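PDB 6EWR: putative capsular polysaccharide biosynthesis protein from Streptococcus pneumoniae serotype 4, which probably acts as a pyridoxal-phosphate-dependent transaminase and may serve capsular polysaccharide synthesis. Local coordinates for residues A[129-134]-A[172-177]; A[106-111]-A[369-374]; A[233-238]-A[259-264]. One frame throughout, in Å; residues are numbered along the deposited sequence.

In the fold
Interactions 1 and 2 both belong to the seven-stranded sheet at the heart of the chain: interaction 1 joins two of its inner strands, whereas interaction 2 leaves the end of one of its two outermost strands within this chain, 103-107, and meets helix 371-378. Interaction 3 lies apart, about 36 Å from interaction 2, centre to centre, where the chain meets the second subunit. Chemistry follows place. The wholly buried interaction 1 is parallel backbone pairing with branched aliphatic side chains and one cofactor-binding aspartate; the partly exposed interaction 2 turns on a carboxylate at a helix start; interaction 3, partly buried, presents a histidine and a lysine to the cofactor held by the other subunit.

Interaction 1. Residues A[129-134]-A[172-177]; sequences TKVIIP and VIVSDS. With PMP (4'-deoxy-4'-aminopyridoxal-5'-phosphate), chain E.
K130 to P134 and V172 to D176 are joined as parallel neighbours, their strand axes 4.7 Å apart and twisted by 32°, through four backbone hydrogen bonds: V172 N to K130 O, I132 N to V172 O, V174 N to I132 O and D176 N to P134 O. The last lies beyond the end of strand 129-132, where P134 has no N-H to offer; V174 O there meets P134 CD at 3.3 Å, with I133 CA also beside it. On one face of the sheet V131 and V172 lie side by side. V131 swings CG1 anti to its own N (chi1 171°), which carries that methyl to V174 CG2, 3.7 Å away. On the other face, with I132 and I173, the P134 ring stands across the isoleucine branch at about a right angle, P134 CG being 3.7 Å from I173 CG2. Beta-branched residues suit these strands because branching at CB favours an extended backbone and gives aliphatic surface for packing; Y144 and V151 of helix 144-153 cover this second face. That helix belongs to the beta-alpha-beta crossover linking the two strands, inside the mixed central sheet of the fold type I aminotransferases. Further along segment 172-177, D176 meets the cofactor. Its CB rests 3.9 Å from I133 CG2, while its carboxylate carbon, anti to the backbone N (chi1 -175°), carries D176 OD2 to 2.7 Å from N1 of PMP. An aspartate facing the pyridine nitrogen is a hallmark of fold type I enzymes. S93 bonds D176 OD2 and A178 N bonds D176 OD1, which fixes the carboxylate, while A64, T65, H179, S200 and Y351 hold other parts of PMP. At the far end, the amine of K130 turns away from the partner strand to a salt bridge with D81.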
loop_
_atom_site.group_PDB
_atom_site.type_symbol
_atom_site.label_atom_id
_atom_site.label_comp_id
_atom_site.label_asym_id
_atom_site.label_seq_id
_atom_site.Cartn_x
_atom_site.Cartn_y
_atom_site.Cartn_z
ATOM N N THR A 129 23.272 -13.775 -9.183
ATOM C CA THR A 129 21.911 -14.261 -9.035
ATOM C C THR A 129 21.597 -14.466 -7.559
ATOM O O THR A 129 22.340 -15.126 -6.858
ATOM C CB THR A 129 21.677 -15.558 -9.832
ATOM O OG1 THR A 129 21.990 -15.321 -11.208
ATOM C CG2 THR A 129 20.234 -16.003 -9.732
ATOM N N LYS A 130 20.507 -13.856 -7.100
ATOM C CA LYS A 130 20.095 -13.949 -5.691
ATOM C C LYS A 130 18.791 -14.689 -5.443
ATOM O O LYS A 130 18.648 -15.339 -4.401
ATOM C CB LYS A 130 20.000 -12.544 -5.086
ATOM C CG LYS A 130 21.355 -11.850 -4.922
ATOM C CD LYS A 130 22.313 -12.612 -4.035
ATOM C CE LYS A 130 23.483 -11.774 -3.587
ATOM N NZ LYS A 130 24.276 -11.290 -4.733
ATOM N N VAL A 131 17.845 -14.574 -6.381
ATOM C CA VAL A 131 16.497 -15.132 -6.250
ATOM C C VAL A 131 15.990 -15.652 -7.609
ATOM O O VAL A 131 16.265 -15.055 -8.664
ATOM C CB VAL A 131 15.528 -14.054 -5.708
ATOM C CG1 VAL A 131 14.077 -14.516 -5.757
ATOM C CG2 VAL A 131 15.923 -13.639 -4.303
ATOM N N ILE A 132 15.303 -16.796 -7.580
ATOM C CA ILE A 132 14.428 -17.224 -8.682
ATOM C C ILE A 132 12.995 -17.026 -8.192
ATOM O O ILE A 132 12.666 -17.401 -7.046
ATOM C CB ILE A 132 14.648 -18.705 -9.077
ATOM C CG1 ILE A 132 16.116 -18.947 -9.468
ATOM C CG2 ILE A 132 13.721 -19.091 -10.239
ATOM C CD1 ILE A 132 16.552 -20.385 -9.428
ATOM N N ILE A 133 12.164 -16.411 -9.034
ATOM C CA ILE A 133 10.736 -16.256 -8.767
ATOM C C ILE A 133 9.951 -17.063 -9.798
ATOM O O ILE A 133 9.615 -16.542 -10.862
ATOM C CB ILE A 133 10.264 -14.785 -8.819
ATOM C CG1 ILE A 133 11.084 -13.922 -7.875
ATOM C CG2 ILE A 133 8.775 -14.682 -8.452
ATOM C CD1 ILE A 133 10.701 -12.448 -7.903
ATOM N N PRO A 134 9.642 -18.332 -9.492
ATOM C CA PRO A 134 8.694 -19.035 -10.347
ATOM C C PRO A 134 7.287 -18.551 -10.067
ATOM O O PRO A 134 7.018 -18.043 -8.970
ATOM C CB PRO A 134 8.855 -20.512 -9.937
ATOM C CG PRO A 134 9.799 -20.523 -8.760
ATOM C CD PRO A 134 9.963 -19.120 -8.295
ATOM N N VAL A 172 17.850 -18.139 -3.448
ATOM C CA VAL A 172 16.594 -18.300 -2.727
ATOM C C VAL A 172 15.438 -18.450 -3.713
ATOM O O VAL A 172 15.295 -17.654 -4.622
ATOM C CB VAL A 172 16.363 -17.099 -1.763
ATOM C CG1 VAL A 172 15.000 -17.194 -1.053
ATOM C CG2 VAL A 172 17.455 -17.128 -0.692
ATOM N N ILE A 173 14.597 -19.450 -3.522
ATOM C CA ILE A 173 13.420 -19.596 -4.404
ATOM C C ILE A 173 12.203 -18.962 -3.727
ATOM O O ILE A 173 11.828 -19.398 -2.644
ATOM C CB ILE A 173 13.163 -21.067 -4.779
ATOM C CG1 ILE A 173 14.491 -21.738 -5.160
ATOM C CG2 ILE A 173 12.163 -21.136 -5.925
ATOM C CD1 ILE A 173 14.364 -23.079 -5.857
ATOM N N VAL A 174 11.629 -17.943 -4.373
ATOM C CA VAL A 174 10.446 -17.197 -3.891
ATOM C C VAL A 174 9.264 -17.397 -4.813
ATOM O O VAL A 174 9.267 -16.931 -5.925
ATOM C CB VAL A 174 10.712 -15.673 -3.823
ATOM C CG1 VAL A 174 9.476 -14.933 -3.317
ATOM C CG2 VAL A 174 11.917 -15.378 -2.932
ATOM N N SER A 175 8.231 -18.053 -4.327
ATOM C CA SER A 175 7.092 -18.422 -5.167
ATOM C C SER A 175 6.158 -17.259 -5.369
ATOM O O SER A 175 5.582 -16.772 -4.408
ATOM C CB SER A 175 6.308 -19.592 -4.547
ATOM O OG SER A 175 5.026 -19.745 -5.148
ATOM N N ASP A 176 5.954 -16.839 -6.616
ATOM C CA ASP A 176 4.788 -15.999 -6.905
ATOM C C ASP A 176 3.513 -16.878 -6.916
ATOM O O ASP A 176 3.086 -17.364 -7.979
ATOM C CB ASP A 176 4.968 -15.244 -8.224
ATOM C CG ASP A 176 3.807 -14.260 -8.502
ATOM O OD1 ASP A 176 2.767 -14.299 -7.805
ATOM O OD2 ASP A 176 3.930 -13.434 -9.413
ATOM N N SER A 177 2.931 -17.080 -5.745
ATOM C CA SER A 177 1.710 -17.888 -5.625
ATOM C C SER A 177 0.434 -17.032 -5.609
ATOM O O SER A 177 -0.541 -17.355 -4.916
ATOM C CB SER A 177 1.753 -18.791 -4.385
ATOM O OG SER A 177 2.433 -20.009 -4.650
HETATM N N1 PMP E . 1.570 -12.225 -9.885
HETATM C C2 PMP E . 0.597 -12.682 -10.725
HETATM C C2A PMP E . 0.871 -13.827 -11.658
HETATM C C3 PMP E . -0.740 -12.049 -10.738
HETATM O O3 PMP E . -1.749 -12.446 -11.578
HETATM C C4 PMP E . -0.936 -10.930 -9.787
HETATM C C4A PMP E . -2.287 -10.256 -9.757
HETATM N N4A PMP E . -2.249 -8.786 -9.674
HETATM C C5 PMP E . 0.205 -10.512 -8.897
HETATM C C6 PMP E . 1.415 -11.202 -9.007
HETATM C C5A PMP E . 0.048 -9.360 -7.908
HETATM O O4P PMP E . -1.273 -9.340 -7.317
HETATM P P PMP E . -1.752 -8.138 -6.365
HETATM O O1P PMP E . -0.532 -7.360 -5.987
HETATM O O2P PMP E . -2.466 -8.714 -5.130
HETATM O O3P PMP E . -2.674 -7.268 -7.159
#

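Interaction 2. Residues A[106-111]-A[369-374]; sequences MVDIQA and NYPKAY
D108 sets its carboxylate against the first turn of helix 371-378, with both oxygens engaged from their syn sides. D108 OD1 accepts from A373 N at 2.8 Å and D108 OD2 from K372 N at 3.0 Å, so two successive N-H groups share one flat acceptor. P371, the first helical residue, has no hydrogen to give and merely lays its CD beside D108 OD2. The aspartate CG stands anti to its own N (chi1 -159°), which carries the group across to the helix; a weaker bond from I109 N to D108 OD1 further steadies its rotation. A short acid suits this place, since it reaches backbone donors without a long, flexible stem, and the positive end of the helix dipole would favour its negative charge. I109 folds over the same turn. Its CG1 sits between backbone N and carbonyl carbon (chi1 62°) and packs 4.1 Å from A373 CB, whose small methyl lets the branch come close to the helix backbone, I109 CG1 lying 3.5 Å from A373 N. I109 O, in turn, lies close to K372 CB. Ahead of the helix, N369 CB stands 3.8 Å above the centre of one face of the Y370 ring; M106 SD lies obliquely on the other side of the ring plane, 5.0 Å from the centroid, in a Met-aromatic contact. D108 N meets the edge of this ring. A water takes a hydrogen bond from M106 N and forms another with Y370 OH, at 3.0 Å, bridging strand and tyrosine. The helix thus opens with Y370 at the N-cap position, while its first-turn N-H groups are served by an aspartate brought in just beyond strand 103-107, the edge of the central aminotransferase sheet within this chain.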
loop_
_atom_site.group_PDB
_atom_site.type_symbol
_atom_site.label_atom_id
_atom_site.label_comp_id
_atom_site.label_asym_id
_atom_site.label_seq_id
_atom_site.Cartn_x
_atom_site.Cartn_y
_atom_site.Cartn_z
ATOM N N MET A 106 15.144 -12.479 -17.410
ATOM C CA MET A 106 14.039 -13.265 -17.915
ATOM C C MET A 106 14.539 -14.562 -18.539
ATOM O O MET A 106 15.589 -14.597 -19.173
ATOM C CB MET A 106 13.246 -12.458 -18.932
ATOM C CG MET A 106 12.534 -11.282 -18.332
ATOM S SD MET A 106 11.480 -10.543 -19.560
ATOM C CE MET A 106 11.141 -8.987 -18.713
ATOM N N VAL A 107 13.770 -15.623 -18.352
ATOM C CA VAL A 107 14.128 -16.916 -18.875
ATOM C C VAL A 107 12.916 -17.415 -19.636
ATOM O O VAL A 107 11.784 -17.291 -19.155
ATOM C CB VAL A 107 14.518 -17.863 -17.739
ATOM C CG1 VAL A 107 14.582 -19.326 -18.209
ATOM C CG2 VAL A 107 15.855 -17.426 -17.164
ATOM N N ASP A 108 13.176 -17.969 -20.824
ATOM C CA ASP A 108 12.113 -18.493 -21.674
ATOM C C ASP A 108 11.505 -19.765 -21.083
ATOM O O ASP A 108 12.085 -20.385 -20.187
ATOM C CB ASP A 108 12.596 -18.727 -23.121
ATOM C CG ASP A 108 11.437 -18.770 -24.132
ATOM O OD1 ASP A 108 10.281 -18.403 -23.802
ATOM O OD2 ASP A 108 11.686 -19.185 -25.275
ATOM N N ILE A 109 10.331 -20.134 -21.581
ATOM C CA ILE A 109 9.539 -21.200 -20.998
ATOM C C ILE A 109 9.624 -22.466 -21.860
ATOM O O ILE A 109 10.277 -22.439 -22.906
ATOM C CB ILE A 109 8.090 -20.716 -20.769
ATOM C CG1 ILE A 109 7.386 -20.325 -22.081
ATOM C CG2 ILE A 109 8.094 -19.529 -19.807
ATOM C CD1 ILE A 109 5.877 -20.437 -22.031
ATOM N N GLN A 110 9.010 -23.569 -21.410
ATOM C CA GLN A 110 8.960 -24.834 -22.179
ATOM C C GLN A 110 7.909 -24.781 -23.317
ATOM O O GLN A 110 7.151 -23.784 -23.446
ATOM C CB GLN A 110 8.689 -26.019 -21.238
ATOM C CG GLN A 110 9.784 -26.193 -20.180
ATOM C CD GLN A 110 9.453 -27.187 -19.092
ATOM O OE1 GLN A 110 8.918 -28.235 -19.356
ATOM N NE2 GLN A 110 9.814 -26.873 -17.868
ATOM N N ALA A 111 7.881 -25.833 -24.143
ATOM C CA ALA A 111 6.940 -25.914 -25.284
ATOM C C ALA A 111 5.515 -26.376 -24.908
ATOM O O ALA A 111 4.570 -26.021 -25.585
ATOM C CB ALA A 111 7.521 -26.808 -26.375
ATOM N N ASN A 369 14.206 -13.181 -28.067
ATOM C CA ASN A 369 14.974 -14.116 -27.193
ATOM C C ASN A 369 14.098 -15.137 -26.428
ATOM O O ASN A 369 14.627 -16.038 -25.761
ATOM C CB ASN A 369 15.848 -13.350 -26.189
ATOM C CG ASN A 369 16.900 -12.470 -26.866
ATOM O OD1 ASN A 369 17.574 -12.890 -27.803
ATOM N ND2 ASN A 369 17.036 -11.232 -26.391
ATOM N N TYR A 370 12.768 -14.997 -26.510
ATOM C CA TYR A 370 11.853 -15.854 -25.783
ATOM C C TYR A 370 10.719 -16.320 -26.702
ATOM O O TYR A 370 9.563 -15.965 -26.502
ATOM C CB TYR A 370 11.337 -15.151 -24.510
ATOM C CG TYR A 370 12.363 -14.265 -23.840
ATOM C CD1 TYR A 370 13.299 -14.778 -22.951
ATOM C CD2 TYR A 370 12.420 -12.910 -24.132
ATOM C CE1 TYR A 370 14.265 -13.962 -22.361
ATOM C CE2 TYR A 370 13.353 -12.082 -23.542
ATOM C CZ TYR A 370 14.284 -12.622 -22.662
ATOM O OH TYR A 370 15.231 -11.808 -22.087
ATOM N N PRO A 371 11.058 -17.128 -27.724
ATOM C CA PRO A 371 10.047 -17.570 -28.698
ATOM C C PRO A 371 8.993 -18.550 -28.152
ATOM O O PRO A 371 7.852 -18.545 -28.628
ATOM C CB PRO A 371 10.893 -18.237 -29.798
ATOM C CG PRO A 371 12.142 -18.668 -29.128
ATOM C CD PRO A 371 12.411 -17.610 -28.093
ATOM N N LYS A 372 9.361 -19.379 -27.171
ATOM C CA LYS A 372 8.397 -20.306 -26.564
ATOM C C LYS A 372 7.326 -19.571 -25.763
ATOM O O LYS A 372 6.151 -19.990 -25.765
ATOM C CB LYS A 372 9.089 -21.351 -25.682
ATOM C CG LYS A 372 9.402 -22.684 -26.355
ATOM C CD LYS A 372 10.786 -22.665 -26.959
ATOM C CE LYS A 372 11.010 -23.935 -27.813
ATOM N NZ LYS A 372 12.087 -23.721 -28.822
ATOM N N ALA A 373 7.743 -18.502 -25.072
ATOM C CA ALA A 373 6.832 -17.603 -24.406
ATOM C C ALA A 373 5.851 -16.957 -25.370
ATOM O O ALA A 373 4.652 -16.844 -25.052
ATOM C CB ALA A 373 7.600 -16.526 -23.632
ATOM N N TYR A 374 6.351 -16.521 -26.538
ATOM C CA TYR A 374 5.493 -15.913 -27.554
ATOM C C TYR A 374 4.527 -16.944 -28.129
ATOM O O TYR A 374 3.367 -16.628 -28.353
ATOM C CB TYR A 374 6.310 -15.281 -28.695
ATOM C CG TYR A 374 5.446 -14.718 -29.822
ATOM C CD1 TYR A 374 4.959 -15.567 -30.811
ATOM C CD2 TYR A 374 5.066 -13.386 -29.853
ATOM C CE1 TYR A 374 4.142 -15.098 -31.827
ATOM C CE2 TYR A 374 4.240 -12.902 -30.864
ATOM C CZ TYR A 374 3.780 -13.763 -31.854
ATOM O OH TYR A 374 2.962 -13.299 -32.862
HETATM O O HOH W 1 16.854 -11.887 -19.621
#

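Interaction 3. Residues A[233-238]-A[259-264]; sequences QILSLH and TPAYKC. With PMP (4'-deoxy-4'-aminopyridoxal-5'-phosphate), chain F.
H238 N gives its hydrogen to Y262 O at 2.8 Å, Y262 N bonds L235 O, and C264 N bonds S236 O at 3.0 Å. Two of the acceptors are carbonyls in the last turn of helix 225-236, and the irregular segment 259-264 supplies their donors. L235 O also lies in the plane of the Y262 ring, at its edge, while L235 CD2 packs against A261 CB, a methyl small enough to lie close to L235 O at the helix end. Past the helix, H238 and K263 run obliquely together, K263 CD being 3.8 Å from H238 NE2. K263 CG stands anti to the backbone N (chi1 -179°) and the chain bends at chi2, bringing K263 CE within 3.3 Å of O3P of a PMP hydrogen-bonded by S200 and H179 of the second subunit. From that subunit too, T65 bonds H238 NE2, Y90 meets the imidazole edge-to-face and H99 stacks on Y262. A lysine and a histidine thus flank the phosphate, the lysine amine held by N265 and by E211 of the second subunit, consistent with an active site completed across the dimer interface, as in fold type I enzymes; the lysine's charge would probably favour the phosphate.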
loop_
_atom_site.group_PDB
_atom_site.type_symbol
_atom_site.label_atom_id
_atom_site.label_comp_id
_atom_site.label_asym_id
_atom_site.label_seq_id
_atom_site.Cartn_x
_atom_site.Cartn_y
_atom_site.Cartn_z
ATOM N N GLN A 233 6.888 -6.837 9.644
ATOM C CA GLN A 233 5.999 -5.899 10.310
ATOM C C GLN A 233 6.567 -4.485 10.307
ATOM O O GLN A 233 5.871 -3.514 9.972
ATOM C CB GLN A 233 5.733 -6.364 11.744
ATOM C CG GLN A 233 4.808 -7.575 11.803
ATOM C CD GLN A 233 3.383 -7.271 11.337
ATOM O OE1 GLN A 233 2.942 -6.135 11.386
ATOM N NE2 GLN A 233 2.666 -8.301 10.881
ATOM N N ILE A 234 7.843 -4.400 10.670
ATOM C CA ILE A 234 8.594 -3.152 10.660
ATOM C C ILE A 234 8.611 -2.505 9.277
ATOM O O ILE A 234 8.360 -1.306 9.165
ATOM C CB ILE A 234 10.037 -3.369 11.187
ATOM C CG1 ILE A 234 9.977 -3.567 12.714
ATOM C CG2 ILE A 234 10.954 -2.172 10.892
ATOM C CD1 ILE A 234 11.253 -4.160 13.295
ATOM N N LEU A 235 8.898 -3.293 8.233
ATOM C CA LEU A 235 8.922 -2.759 6.865
ATOM C C LEU A 235 7.546 -2.350 6.368
ATOM O O LEU A 235 7.454 -1.488 5.513
ATOM C CB LEU A 235 9.529 -3.762 5.881
ATOM C CG LEU A 235 10.989 -4.145 6.166
ATOM C CD1 LEU A 235 11.449 -5.315 5.296
ATOM C CD2 LEU A 235 11.921 -2.955 6.003
ATOM N N SER A 236 6.485 -2.974 6.896
ATOM C CA SER A 236 5.103 -2.718 6.457
ATOM C C SER A 236 4.448 -1.491 7.119
ATOM O O SER A 236 3.481 -0.942 6.583
ATOM C CB SER A 236 4.227 -3.964 6.699
ATOM O OG SER A 236 4.093 -4.285 8.068
ATOM N N LEU A 237 4.978 -1.069 8.271
ATOM C CA LEU A 237 4.370 -0.017 9.086
ATOM C C LEU A 237 5.390 1.112 9.366
ATOM O O LEU A 237 5.667 1.435 10.520
ATOM C CB LEU A 237 3.837 -0.634 10.393
ATOM C CG LEU A 237 2.353 -0.897 10.770
ATOM C CD1 LEU A 237 2.373 -1.192 12.261
ATOM C CD2 LEU A 237 1.352 0.241 10.536
ATOM N N HIS A 238 5.946 1.677 8.301
ATOM C CA HIS A 238 6.874 2.820 8.338
ATOM C C HIS A 238 8.192 2.632 9.089
ATOM O O HIS A 238 8.845 3.614 9.420
ATOM C CB HIS A 238 6.187 4.061 8.923
ATOM C CG HIS A 238 4.970 4.497 8.179
ATOM N ND1 HIS A 238 3.768 4.733 8.798
ATOM C CD2 HIS A 238 4.799 4.828 6.880
ATOM C CE1 HIS A 238 2.900 5.194 7.912
ATOM N NE2 HIS A 238 3.496 5.233 6.733
ATOM N N THR A 259 14.256 2.390 9.857
ATOM C CA THR A 259 14.532 2.475 8.426
ATOM C C THR A 259 13.348 3.265 7.858
ATOM O O THR A 259 12.257 3.190 8.418
ATOM C CB THR A 259 14.654 1.031 7.821
ATOM O OG1 THR A 259 15.864 0.902 7.084
ATOM C CG2 THR A 259 13.518 0.669 6.922
ATOM N N PRO A 260 13.544 4.037 6.778
ATOM C CA PRO A 260 12.436 4.839 6.312
ATOM C C PRO A 260 11.607 3.974 5.389
ATOM O O PRO A 260 11.763 4.065 4.188
ATOM C CB PRO A 260 13.136 6.006 5.590
ATOM C CG PRO A 260 14.566 5.550 5.384
ATOM C CD PRO A 260 14.671 4.134 5.841
ATOM N N ALA A 261 10.740 3.147 5.969
ATOM C CA ALA A 261 10.075 2.044 5.251
ATOM C C ALA A 261 8.669 2.385 4.714
ATOM O O ALA A 261 8.397 3.569 4.404
ATOM C CB ALA A 261 10.042 0.798 6.131
ATOM N N TYR A 262 7.781 1.376 4.620
ATOM C CA TYR A 262 6.665 1.366 3.660
ATOM C C TYR A 262 5.349 1.310 4.400
ATOM O O TYR A 262 5.341 1.358 5.630
ATOM C CB TYR A 262 6.856 0.198 2.660
ATOM C CG TYR A 262 8.231 0.299 2.051
ATOM C CD1 TYR A 262 8.462 1.123 0.941
ATOM C CD2 TYR A 262 9.348 -0.296 2.673
ATOM C CE1 TYR A 262 9.750 1.298 0.425
ATOM C CE2 TYR A 262 10.641 -0.138 2.160
ATOM C CZ TYR A 262 10.845 0.662 1.029
ATOM O OH TYR A 262 12.125 0.845 0.506
ATOM N N LYS A 263 4.237 1.261 3.668
ATOM C CA LYS A 263 2.901 1.321 4.250
ATOM C C LYS A 263 2.016 0.317 3.505
ATOM O O LYS A 263 1.348 0.663 2.526
ATOM C CB LYS A 263 2.349 2.739 4.154
ATOM C CG LYS A 263 0.943 2.996 4.739
ATOM C CD LYS A 263 0.850 2.546 6.176
ATOM C CE LYS A 263 -0.422 2.998 6.892
ATOM N NZ LYS A 263 -0.832 2.099 8.010
ATOM N N CYS A 264 2.038 -0.931 3.974
ATOM C CA CYS A 264 1.288 -1.972 3.312
ATOM C C CYS A 264 0.649 -2.982 4.225
ATOM O O CYS A 264 0.391 -4.080 3.801
ATOM C CB CYS A 264 2.152 -2.643 2.229
ATOM S SG CYS A 264 3.804 -3.190 2.739
HETATM N N1 PMP F . 2.022 12.572 7.298
HETATM C C2 PMP F . 1.680 12.738 8.623
HETATM C C2A PMP F . 1.972 14.023 9.361
HETATM C C3 PMP F . 1.036 11.645 9.386
HETATM O O3 PMP F . 0.681 11.764 10.696
HETATM C C4 PMP F . 0.771 10.384 8.652
HETATM C C4A PMP F . 0.115 9.241 9.403
HETATM N N4A PMP F . -1.342 9.208 9.139
HETATM C C5 PMP F . 1.194 10.313 7.195
HETATM C C6 PMP F . 1.798 11.445 6.589
HETATM C C5A PMP F . 0.925 9.056 6.394
HETATM O O4P PMP F . -0.489 8.759 6.376
HETATM P P PMP F . -0.967 7.275 5.907
HETATM O O1P PMP F . -0.082 6.791 4.799
HETATM O O2P PMP F . -2.452 7.304 5.478
HETATM O O3P PMP F . -0.767 6.306 7.002
#